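Side-chain contacts in beta-glucanase (Podospora anserina, PDB 4LE4), which probably hydrolyses beta-linked glucans as a glycoside hydrolase of family GH131 and binds the glucose trimer cellotriose: residues T2-G7 and A88-G93; A203-G208 and V229-G234; A118-H123 and Y167-A172; G177-T182 and L236-A241. One frame throughout, in Å; residues are numbered along the deposited sequence.

Interaction 1 (T2-G7 and A88-G93); sequences TILWDG and AAINQG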
# COMPACT_ATOMS: atom_id res chain seq x y z
N THR A 2 -16.18 -10.41 6.11
CA THR A 2 -15.38 -11.63 6.12
C THR A 2 -13.98 -11.31 5.64
O THR A 2 -13.80 -10.84 4.52
CB THR A 2 -15.92 -12.68 5.15
OG1 THR A 2 -17.28 -13.00 5.49
CG2 THR A 2 -15.07 -13.94 5.21
N ILE A 3 -12.97 -11.59 6.46
CA ILE A 3 -11.60 -11.32 6.04
C ILE A 3 -11.15 -12.44 5.14
O ILE A 3 -11.09 -13.60 5.57
CB ILE A 3 -10.63 -11.28 7.23
CG1 ILE A 3 -10.99 -10.10 8.12
CG2 ILE A 3 -9.17 -11.19 6.70
CD1 ILE A 3 -10.19 -10.05 9.44
N LEU A 4 -10.83 -12.12 3.89
CA LEU A 4 -10.37 -13.12 2.93
C LEU A 4 -8.88 -13.36 3.11
O LEU A 4 -8.39 -14.47 2.95
CB LEU A 4 -10.60 -12.65 1.49
CG LEU A 4 -12.04 -12.42 1.05
CD1 LEU A 4 -12.06 -11.93 -0.38
CD2 LEU A 4 -12.81 -13.74 1.16
N TRP A 5 -8.15 -12.29 3.40
CA TRP A 5 -6.72 -12.40 3.59
C TRP A 5 -6.28 -11.30 4.56
O TRP A 5 -6.74 -10.16 4.49
CB TRP A 5 -6.00 -12.28 2.24
CG TRP A 5 -4.50 -12.06 2.38
CD1 TRP A 5 -3.53 -13.01 2.49
CD2 TRP A 5 -3.83 -10.79 2.39
NE1 TRP A 5 -2.28 -12.42 2.56
CE2 TRP A 5 -2.44 -11.06 2.50
CE3 TRP A 5 -4.26 -9.46 2.30
CZ2 TRP A 5 -1.47 -10.03 2.53
CZ3 TRP A 5 -3.28 -8.41 2.33
CH2 TRP A 5 -1.91 -8.72 2.44
N ASP A 6 -5.41 -11.68 5.49
CA ASP A 6 -4.92 -10.78 6.53
C ASP A 6 -3.44 -10.46 6.33
O ASP A 6 -2.56 -11.34 6.43
CB ASP A 6 -5.12 -11.44 7.90
CG ASP A 6 -5.13 -10.44 9.03
OD1 ASP A 6 -4.40 -9.42 8.92
OD2 ASP A 6 -5.84 -10.69 10.04
N GLY A 7 -3.14 -9.18 6.08
CA GLY A 7 -1.76 -8.82 5.88
C GLY A 7 -1.29 -7.90 6.98
O GLY A 7 -0.37 -7.12 6.76
N ALA A 88 -7.49 -17.31 -1.48
CA ALA A 88 -8.82 -16.71 -1.42
C ALA A 88 -9.12 -15.97 -2.73
O ALA A 88 -8.21 -15.49 -3.39
CB ALA A 88 -8.90 -15.76 -0.22
N ALA A 89 -10.40 -15.89 -3.08
CA ALA A 89 -10.84 -15.22 -4.30
C ALA A 89 -10.88 -13.69 -4.13
O ALA A 89 -11.95 -13.05 -4.17
CB ALA A 89 -12.24 -15.74 -4.71
N ILE A 90 -9.71 -13.10 -3.95
CA ILE A 90 -9.63 -11.66 -3.75
C ILE A 90 -9.77 -10.83 -5.01
O ILE A 90 -9.79 -9.60 -4.93
CB ILE A 90 -8.31 -11.32 -3.06
CG1 ILE A 90 -7.15 -11.74 -3.96
CG2 ILE A 90 -8.22 -12.05 -1.71
CD1 ILE A 90 -5.82 -11.13 -3.51
N ASN A 91 -9.88 -11.48 -6.17
CA ASN A 91 -10.03 -10.77 -7.44
C ASN A 91 -11.30 -11.12 -8.19
O ASN A 91 -11.36 -11.05 -9.42
CB ASN A 91 -8.83 -11.04 -8.36
CG ASN A 91 -8.73 -12.49 -8.80
OD1 ASN A 91 -9.09 -13.41 -8.05
ND2 ASN A 91 -8.23 -12.71 -10.01
N GLN A 92 -12.33 -11.48 -7.44
CA GLN A 92 -13.61 -11.82 -8.04
C GLN A 92 -14.74 -11.17 -7.25
O GLN A 92 -14.74 -11.14 -6.01
CB GLN A 92 -13.82 -13.33 -8.03
CG GLN A 92 -12.77 -14.13 -8.77
CD GLN A 92 -12.71 -13.84 -10.28
OE1 GLN A 92 -13.69 -13.41 -10.89
NE2 GLN A 92 -11.55 -14.09 -10.88
N GLY A 93 -15.73 -10.65 -7.97
CA GLY A 93 -16.84 -10.02 -7.30
C GLY A 93 -16.48 -8.70 -6.65
O GLY A 93 -15.59 -7.97 -7.11
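L4 is laid against the loop A88-I90, its side chain slanting across that of I90 instead of meeting it end-on. L4 CB has two methyl neighbours, A88 CB at 3.9 Å and I90 CG2 at 4.0 Å. Farther out, L4 CD1 keeps to the same methyl, 4.1 Å from I90 CG2, and also rests 4.0 Å from the carbonyl O of A89. I90 turns this methyl to L4 through its first torsion: with CG1 held between the backbone N and the carbonyl carbon (chi1 62°), CG2 points anti to the carbonyl carbon. The closest approach belongs to the backbone, L4 O to A88 CB at 3.5 Å, and no hydrogen bond crosses the contact.

L4 marks a corner in the first strand of this beta-sandwich-type domain of the concanavalin clan. Together with W5 it forms a classic beta bulge opposite I231, to which both bond through the backbone. The loop is bent as well: A89 sits at the centre of an inverse gamma turn closed by a weak bond from I90 N to A88 O, overlapped by a type I turn from A89 to Q92. W5 starts out toward the loop, but its indole leads away, donating through NE1 to P29 O and meeting Y30 edge-to-face. On the loop side, I90 packs on I231 of strand 222-233, while its carbonyl O is hydrogen-bonded to Y97 OH.

Interaction 2 (A203-G208 and V229-G234); sequences ADWHVG and VYIESG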
# COMPACT_ATOMS: atom_id res chain seq x y z
N ALA A 203 -2.82 -12.42 -7.66
CA ALA A 203 -1.47 -12.49 -7.12
C ALA A 203 -0.76 -11.33 -7.79
O ALA A 203 0.26 -11.50 -8.44
CB ALA A 203 -0.80 -13.78 -7.50
N ASP A 204 -1.31 -10.14 -7.63
CA ASP A 204 -0.70 -8.99 -8.27
C ASP A 204 -1.01 -7.65 -7.64
O ASP A 204 -0.99 -6.62 -8.32
CB ASP A 204 -1.11 -8.96 -9.73
CG ASP A 204 -2.60 -8.85 -9.89
OD1 ASP A 204 -3.32 -8.86 -8.88
OD2 ASP A 204 -3.07 -8.75 -11.05
N TRP A 205 -1.31 -7.65 -6.35
CA TRP A 205 -1.52 -6.38 -5.66
C TRP A 205 -0.19 -6.16 -4.95
O TRP A 205 0.24 -6.97 -4.12
CB TRP A 205 -2.63 -6.46 -4.64
CG TRP A 205 -2.88 -5.12 -4.00
CD1 TRP A 205 -2.86 -3.89 -4.62
CD2 TRP A 205 -3.21 -4.88 -2.64
NE1 TRP A 205 -3.16 -2.90 -3.71
CE2 TRP A 205 -3.38 -3.48 -2.49
CE3 TRP A 205 -3.39 -5.71 -1.51
CZ2 TRP A 205 -3.70 -2.89 -1.27
CZ3 TRP A 205 -3.72 -5.11 -0.30
CH2 TRP A 205 -3.87 -3.72 -0.20
N HIS A 206 0.44 -5.03 -5.25
CA HIS A 206 1.76 -4.71 -4.71
C HIS A 206 1.67 -3.78 -3.53
O HIS A 206 1.47 -2.59 -3.68
CB HIS A 206 2.63 -4.10 -5.81
CG HIS A 206 2.92 -5.03 -6.94
ND1 HIS A 206 4.20 -5.38 -7.31
CD2 HIS A 206 2.09 -5.70 -7.78
CE1 HIS A 206 4.15 -6.23 -8.32
NE2 HIS A 206 2.88 -6.44 -8.63
N VAL A 207 1.79 -4.36 -2.34
CA VAL A 207 1.74 -3.62 -1.09
C VAL A 207 3.15 -3.13 -0.89
O VAL A 207 4.05 -3.88 -0.49
CB VAL A 207 1.34 -4.53 0.08
CG1 VAL A 207 1.38 -3.75 1.43
CG2 VAL A 207 -0.04 -5.09 -0.20
N GLY A 208 3.33 -1.85 -1.15
CA GLY A 208 4.65 -1.30 -1.06
C GLY A 208 4.74 -0.10 -1.98
O GLY A 208 3.72 0.48 -2.34
N VAL A 229 -3.27 -3.66 6.75
CA VAL A 229 -3.42 -4.15 5.39
C VAL A 229 -4.19 -5.48 5.40
O VAL A 229 -3.74 -6.43 6.01
CB VAL A 229 -2.04 -4.43 4.78
CG1 VAL A 229 -2.21 -4.95 3.33
CG2 VAL A 229 -1.17 -3.12 4.82
N TYR A 230 -5.35 -5.53 4.77
CA TYR A 230 -6.14 -6.77 4.69
C TYR A 230 -7.20 -6.65 3.60
O TYR A 230 -7.48 -5.55 3.10
CB TYR A 230 -6.77 -7.13 6.07
CG TYR A 230 -7.87 -6.19 6.56
CD1 TYR A 230 -9.22 -6.53 6.40
CD2 TYR A 230 -7.56 -4.99 7.22
CE1 TYR A 230 -10.24 -5.69 6.88
CE2 TYR A 230 -8.58 -4.15 7.70
CZ TYR A 230 -9.91 -4.52 7.52
OH TYR A 230 -10.92 -3.74 8.01
N ILE A 231 -7.76 -7.77 3.22
CA ILE A 231 -8.76 -7.80 2.16
C ILE A 231 -10.01 -8.50 2.68
O ILE A 231 -9.91 -9.58 3.25
CB ILE A 231 -8.25 -8.56 0.94
CG1 ILE A 231 -7.03 -7.84 0.34
CG2 ILE A 231 -9.38 -8.66 -0.09
CD1 ILE A 231 -6.20 -8.73 -0.65
N GLU A 232 -11.17 -7.88 2.49
CA GLU A 232 -12.40 -8.48 3.00
C GLU A 232 -13.51 -8.44 1.94
O GLU A 232 -13.43 -7.69 0.95
CB GLU A 232 -12.82 -7.74 4.29
CG GLU A 232 -13.71 -6.58 4.08
CD GLU A 232 -13.94 -5.72 5.32
OE1 GLU A 232 -14.16 -6.25 6.43
OE2 GLU A 232 -13.94 -4.50 5.17
N SER A 233 -14.53 -9.27 2.12
CA SER A 233 -15.63 -9.28 1.17
C SER A 233 -16.93 -9.18 1.94
O SER A 233 -16.93 -9.30 3.16
CB SER A 233 -15.65 -10.56 0.35
OG SER A 233 -15.78 -11.68 1.21
N GLY A 234 -18.01 -8.98 1.19
CA GLY A 234 -19.33 -8.87 1.78
C GLY A 234 -19.39 -7.95 2.98
O GLY A 234 -19.27 -8.41 4.12
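W205 and V229 make the main apolar contact here, aromatic against aliphatic. Methyl CG1 of V229 approaches the benzo end of the indole obliquely, 3.9 Å from W205 CZ3 and 4.1 Å from W205 CH2. Farther along the ring, W205 CE3 lies 4.2 Å from I231 CD1. The indole spans the gap because CG of W205 is anti to its backbone N (chi1 -177°), which sends the long ring system out from strand 205-207.

Purely aliphatic packing adds V207, whose CG2 meets V229 CG1 tip to tip at 4.1 Å. The same V207 methyl also rests 3.6 Å above the W205 plane, out toward the rim, and so links the indole with V229 on the facing strand. These side chains fill the interior between two sheets of the concanavalin-clan sandwich. Strand 205-207 belongs to one and strand 222-233 to the other, their local axes 10.4 Å apart and their directions 151° from each other, and no hydrogen bond bridges the layers.

Ring-on-ring packing comes from outside the pair: F120 stacks on W205, and Y97 meets it edge-to-face. The one polar atom of the indole is satisfied too, NE1 donating to A118 O. V229 and I231 are also packed by W5 of the neighbouring strand 2-6, extending the apolar layer toward the N-terminus.

Interaction 3 (A118-H123 and Y167-A172); sequences AFFESH and YEIDFA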
# COMPACT_ATOMS: atom_id res chain seq x y z
N ALA A 118 0.78 0.85 -3.37
CA ALA A 118 -0.39 -0.05 -3.22
C ALA A 118 -1.11 -0.24 -4.57
O ALA A 118 -2.35 -0.16 -4.69
CB ALA A 118 -1.34 0.55 -2.22
N PHE A 119 -0.32 -0.54 -5.58
CA PHE A 119 -0.83 -0.68 -6.94
C PHE A 119 -1.02 -2.08 -7.43
O PHE A 119 -0.32 -3.01 -6.97
CB PHE A 119 0.13 0.04 -7.92
CG PHE A 119 1.56 -0.53 -7.93
CD1 PHE A 119 2.55 -0.02 -7.08
CD2 PHE A 119 1.91 -1.55 -8.81
CE1 PHE A 119 3.87 -0.52 -7.12
CE2 PHE A 119 3.22 -2.07 -8.87
CZ PHE A 119 4.20 -1.55 -8.02
N PHE A 120 -1.96 -2.27 -8.36
CA PHE A 120 -2.13 -3.58 -8.98
C PHE A 120 -1.13 -3.63 -10.14
O PHE A 120 -0.69 -2.58 -10.62
CB PHE A 120 -3.58 -3.78 -9.49
CG PHE A 120 -4.56 -3.96 -8.37
CD1 PHE A 120 -4.84 -5.24 -7.89
CD2 PHE A 120 -5.14 -2.86 -7.74
CE1 PHE A 120 -5.67 -5.43 -6.80
CE2 PHE A 120 -5.98 -3.04 -6.64
CZ PHE A 120 -6.24 -4.35 -6.16
N GLU A 121 -0.76 -4.82 -10.58
CA GLU A 121 0.21 -4.97 -11.67
C GLU A 121 -0.16 -4.26 -12.98
O GLU A 121 0.72 -3.86 -13.74
CB GLU A 121 0.46 -6.46 -11.93
CG GLU A 121 1.92 -6.80 -12.09
CD GLU A 121 2.27 -8.22 -11.68
OE1 GLU A 121 2.38 -8.52 -10.46
OE2 GLU A 121 2.43 -9.05 -12.61
N SER A 122 -1.44 -4.10 -13.24
CA SER A 122 -1.89 -3.40 -14.46
C SER A 122 -2.09 -1.91 -14.17
O SER A 122 -2.45 -1.11 -15.05
CB SER A 122 -3.23 -4.00 -14.88
OG SER A 122 -4.20 -3.65 -13.93
N HIS A 123 -1.88 -1.54 -12.92
CA HIS A 123 -2.07 -0.17 -12.46
C HIS A 123 -3.48 0.38 -12.68
O HIS A 123 -3.66 1.59 -12.83
CB HIS A 123 -0.99 0.77 -13.07
CG HIS A 123 0.41 0.43 -12.64
ND1 HIS A 123 1.15 -0.58 -13.21
CD2 HIS A 123 1.20 0.98 -11.68
CE1 HIS A 123 2.34 -0.64 -12.62
NE2 HIS A 123 2.39 0.29 -11.69
N TYR A 167 -10.00 0.29 -1.13
CA TYR A 167 -10.41 0.34 -2.54
C TYR A 167 -11.65 -0.57 -2.58
O TYR A 167 -11.56 -1.70 -2.14
CB TYR A 167 -9.41 -0.33 -3.47
CG TYR A 167 -8.03 0.24 -3.51
CD1 TYR A 167 -7.82 1.61 -3.40
CD2 TYR A 167 -6.93 -0.59 -3.75
CE1 TYR A 167 -6.53 2.14 -3.54
CE2 TYR A 167 -5.64 -0.07 -3.88
CZ TYR A 167 -5.45 1.30 -3.78
OH TYR A 167 -4.17 1.84 -3.92
N GLU A 168 -12.78 -0.06 -3.06
CA GLU A 168 -14.01 -0.86 -3.18
C GLU A 168 -13.96 -1.34 -4.63
O GLU A 168 -14.24 -0.58 -5.56
CB GLU A 168 -15.24 0.03 -2.96
CG GLU A 168 -16.56 -0.69 -3.31
CD GLU A 168 -17.82 0.08 -2.97
OE1 GLU A 168 -17.75 1.28 -2.65
OE2 GLU A 168 -18.91 -0.54 -3.03
N ILE A 169 -13.58 -2.59 -4.84
CA ILE A 169 -13.44 -3.05 -6.20
C ILE A 169 -14.53 -4.06 -6.57
O ILE A 169 -14.75 -5.02 -5.84
CB ILE A 169 -12.05 -3.71 -6.39
CG1 ILE A 169 -10.95 -2.76 -5.86
CG2 ILE A 169 -11.82 -4.04 -7.89
CD1 ILE A 169 -9.54 -3.25 -6.05
N ASP A 170 -15.19 -3.83 -7.70
CA ASP A 170 -16.18 -4.79 -8.19
C ASP A 170 -15.53 -5.36 -9.43
O ASP A 170 -15.57 -4.73 -10.49
CB ASP A 170 -17.50 -4.12 -8.57
CG ASP A 170 -18.60 -5.14 -8.88
OD1 ASP A 170 -18.25 -6.29 -9.26
OD2 ASP A 170 -19.79 -4.81 -8.74
N PHE A 171 -14.91 -6.53 -9.31
CA PHE A 171 -14.23 -7.13 -10.45
C PHE A 171 -15.19 -7.64 -11.55
O PHE A 171 -14.77 -7.92 -12.66
CB PHE A 171 -13.35 -8.27 -9.98
CG PHE A 171 -12.16 -7.82 -9.18
CD1 PHE A 171 -10.98 -7.42 -9.83
CD2 PHE A 171 -12.20 -7.81 -7.79
CE1 PHE A 171 -9.85 -7.01 -9.10
CE2 PHE A 171 -11.08 -7.41 -7.04
CZ PHE A 171 -9.90 -7.01 -7.71
N ALA A 172 -16.47 -7.75 -11.22
CA ALA A 172 -17.44 -8.22 -12.21
C ALA A 172 -17.90 -7.05 -13.07
O ALA A 172 -17.96 -7.16 -14.29
CB ALA A 172 -18.62 -8.86 -11.51
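Y167 reaches across to A118 and hands its phenol hydrogen to the backbone, OH to A118 O at 2.8 Å. The donor stands above the carbonyl plane, 37° out of it, and the C=O...O angle is 131°. A118 O is gripped a second time by W205 NE1, so two side-chain donors satisfy this buried carbonyl. The phenol comes in edge-first, with A118 O in the plane of its ring, and its hydroxyl also rests 3.5 Å from A118 CB.

Y167 and F120 both hold CG anti to the carbonyl carbon, yet they extend from facing strands and slide past each other in opposite directions. Y167 CD2 arrives at the edge of the phenyl ring, near its plane, 3.9 Å from F120 CE2. I169 also carries its longer branch, CG1, anti to the carbonyl carbon (chi1 -50°) and stretches it nearly straight, which brings CD1 obliquely against the ring tip, 3.5 Å from F120 CZ and 3.6 Å from F120 CE2. Behind it, CG2 of I169 sits over the centre of the F171 ring, 3.4 Å above the plane.

Both segments end in turns: a type I turn from F120 to H123, and an Asx turn in which D170 OD1 accepts from A172 N. No helix takes part. Strand 115-120 lies in one sheet of the sandwich and strand 163-170 in the other, and the aromatic layer between them continues through Y97 and F99 of strand 94-102, W205 of strand 205-207 and W145 of strand 142-147.

Interaction 4 (G177-T182 and L236-A241); sequences GFWHST and LTTSVA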
# COMPACT_ATOMS: atom_id res chain seq x y z
N GLY A 177 -14.17 2.06 -6.34
CA GLY A 177 -14.60 3.19 -5.52
C GLY A 177 -13.52 3.42 -4.46
O GLY A 177 -12.71 2.54 -4.18
N PHE A 178 -13.54 4.59 -3.84
CA PHE A 178 -12.50 4.97 -2.89
C PHE A 178 -13.05 5.38 -1.54
O PHE A 178 -13.84 6.32 -1.44
CB PHE A 178 -11.71 6.12 -3.52
CG PHE A 178 -10.57 6.64 -2.67
CD1 PHE A 178 -9.42 5.88 -2.49
CD2 PHE A 178 -10.65 7.91 -2.12
CE1 PHE A 178 -8.33 6.41 -1.79
CE2 PHE A 178 -9.58 8.45 -1.42
CZ PHE A 178 -8.43 7.69 -1.26
N TRP A 179 -12.64 4.66 -0.50
CA TRP A 179 -13.03 4.95 0.88
C TRP A 179 -11.76 5.45 1.57
O TRP A 179 -10.67 4.97 1.29
CB TRP A 179 -13.54 3.69 1.57
CG TRP A 179 -14.83 3.22 1.00
CD1 TRP A 179 -15.04 2.62 -0.21
CD2 TRP A 179 -16.12 3.32 1.63
NE1 TRP A 179 -16.38 2.32 -0.37
CE2 TRP A 179 -17.06 2.74 0.74
CE3 TRP A 179 -16.56 3.83 2.86
CZ2 TRP A 179 -18.44 2.66 1.04
CZ3 TRP A 179 -17.93 3.76 3.17
CH2 TRP A 179 -18.85 3.17 2.26
N HIS A 180 -11.91 6.43 2.46
CA HIS A 180 -10.74 7.03 3.08
C HIS A 180 -11.05 7.74 4.37
O HIS A 180 -12.16 8.16 4.58
CB HIS A 180 -10.19 8.07 2.08
CG HIS A 180 -9.15 9.02 2.64
ND1 HIS A 180 -7.79 8.75 2.64
CD2 HIS A 180 -9.28 10.25 3.20
CE1 HIS A 180 -7.14 9.76 3.19
NE2 HIS A 180 -8.02 10.68 3.53
N SER A 181 -10.04 7.85 5.23
CA SER A 181 -10.16 8.65 6.44
C SER A 181 -8.73 8.91 6.90
O SER A 181 -7.79 8.28 6.42
CB SER A 181 -10.90 7.92 7.56
OG SER A 181 -10.07 6.91 8.10
N THR A 182 -8.56 9.87 7.79
CA THR A 182 -7.23 10.08 8.35
C THR A 182 -7.37 9.85 9.84
O THR A 182 -8.45 10.03 10.40
CB THR A 182 -6.66 11.48 8.10
OG1 THR A 182 -7.60 12.49 8.52
CG2 THR A 182 -6.33 11.65 6.62
N LEU A 236 -18.24 -3.74 4.16
CA LEU A 236 -17.02 -3.02 4.48
C LEU A 236 -16.93 -2.65 5.95
O LEU A 236 -17.88 -2.15 6.55
CB LEU A 236 -16.98 -1.73 3.66
CG LEU A 236 -15.89 -0.75 4.08
CD1 LEU A 236 -14.50 -1.36 3.85
CD2 LEU A 236 -16.08 0.51 3.27
N THR A 237 -15.76 -2.88 6.52
CA THR A 237 -15.52 -2.51 7.91
C THR A 237 -14.98 -1.09 7.81
O THR A 237 -13.90 -0.89 7.27
CB THR A 237 -14.44 -3.41 8.52
OG1 THR A 237 -14.95 -4.74 8.61
CG2 THR A 237 -14.04 -2.92 9.87
N THR A 238 -15.71 -0.11 8.33
CA THR A 238 -15.25 1.27 8.24
C THR A 238 -14.37 1.68 9.42
O THR A 238 -13.68 2.68 9.36
CB THR A 238 -16.42 2.27 8.14
OG1 THR A 238 -17.26 2.12 9.28
CG2 THR A 238 -17.23 2.03 6.85
N SER A 239 -14.41 0.89 10.48
CA SER A 239 -13.59 1.15 11.66
C SER A 239 -12.11 0.97 11.33
O SER A 239 -11.71 -0.06 10.78
CB SER A 239 -13.94 0.17 12.77
OG SER A 239 -12.95 0.26 13.78
N VAL A 240 -11.28 1.93 11.68
CA VAL A 240 -9.87 1.77 11.37
C VAL A 240 -9.21 0.70 12.23
O VAL A 240 -8.09 0.25 11.92
CB VAL A 240 -9.09 3.11 11.49
CG1 VAL A 240 -9.76 4.19 10.64
CG2 VAL A 240 -9.01 3.57 12.94
N ALA A 241 -9.88 0.27 13.30
CA ALA A 241 -9.33 -0.77 14.16
C ALA A 241 -9.60 -2.18 13.60
O ALA A 241 -9.17 -3.16 14.19
CB ALA A 241 -9.89 -0.66 15.56
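The indole of W179 carries the L236 methyl CD2 on one face, centred over the ring system and 3.2 Å above its plane. This is a CH-pi contact: L236 CD2 is 3.4 Å from the centroid of the six-membered ring of W179, 17° off its normal. The nearest ring atom is W179 CD2, 3.3 Å from L236 CD2, which is tight packing. T238 comes in obliquely, its CG2 at 4.1 Å from W179 CZ3. The pyrrole nitrogen NE1 of W179 is taken by E168 OE1, a carboxylate that also pairs with R189.

Torsions set up the meeting. W179 holds its ring beside the backbone N, while L236 sends CG anti to its N (chi1 170°), and the two side chains approach from opposite directions.

A second, smaller contact lies farther along, where S181 OG meets V240 CG1 at 3.7 Å. The V240 methyl can offer only van der Waals contact; the hydroxyl has a hydrogen-bond partner in D185 O. Just before A241 the tail bends in an ST turn, S239 OG accepting from A241 N. The touching parts run within 17° of parallel, but no backbone bond joins them: the tail after strand 222-233 runs alongside strand 175-182, against the side chains of W179 and S181, without adding a strand to the sheet.

With no hydrogen bond between the segments, this surface contact rests on dispersion and on the attraction of a methyl C-H to the pi cloud, while the polar atoms of W179 and S181 are satisfied by E168 and D185.

Overall arrangement
Interactions 2 and 3 lie between the two antiparallel sheets, their centres 9 Å apart; strands 205-207 and 115-120 are neighbours in one sheet, while strands 222-233 and 163-170 belong to the other. Interaction 1 sits 7 Å from interaction 2, centre to centre, and shares that second sheet through the pairing of strands 2-6 and 222-233; it also touches interaction 3 where G93 bonds to F171. Interaction 4 lies about 16 Å from interactions 1 and 3, between centres. Along the chain interaction 1 closes first, then interaction 3, and interaction 2 is nested within the loop closed by interaction 4. Strand 222-233 and its tail serve interactions 2 and 4; interaction 3 joins the sheets separately.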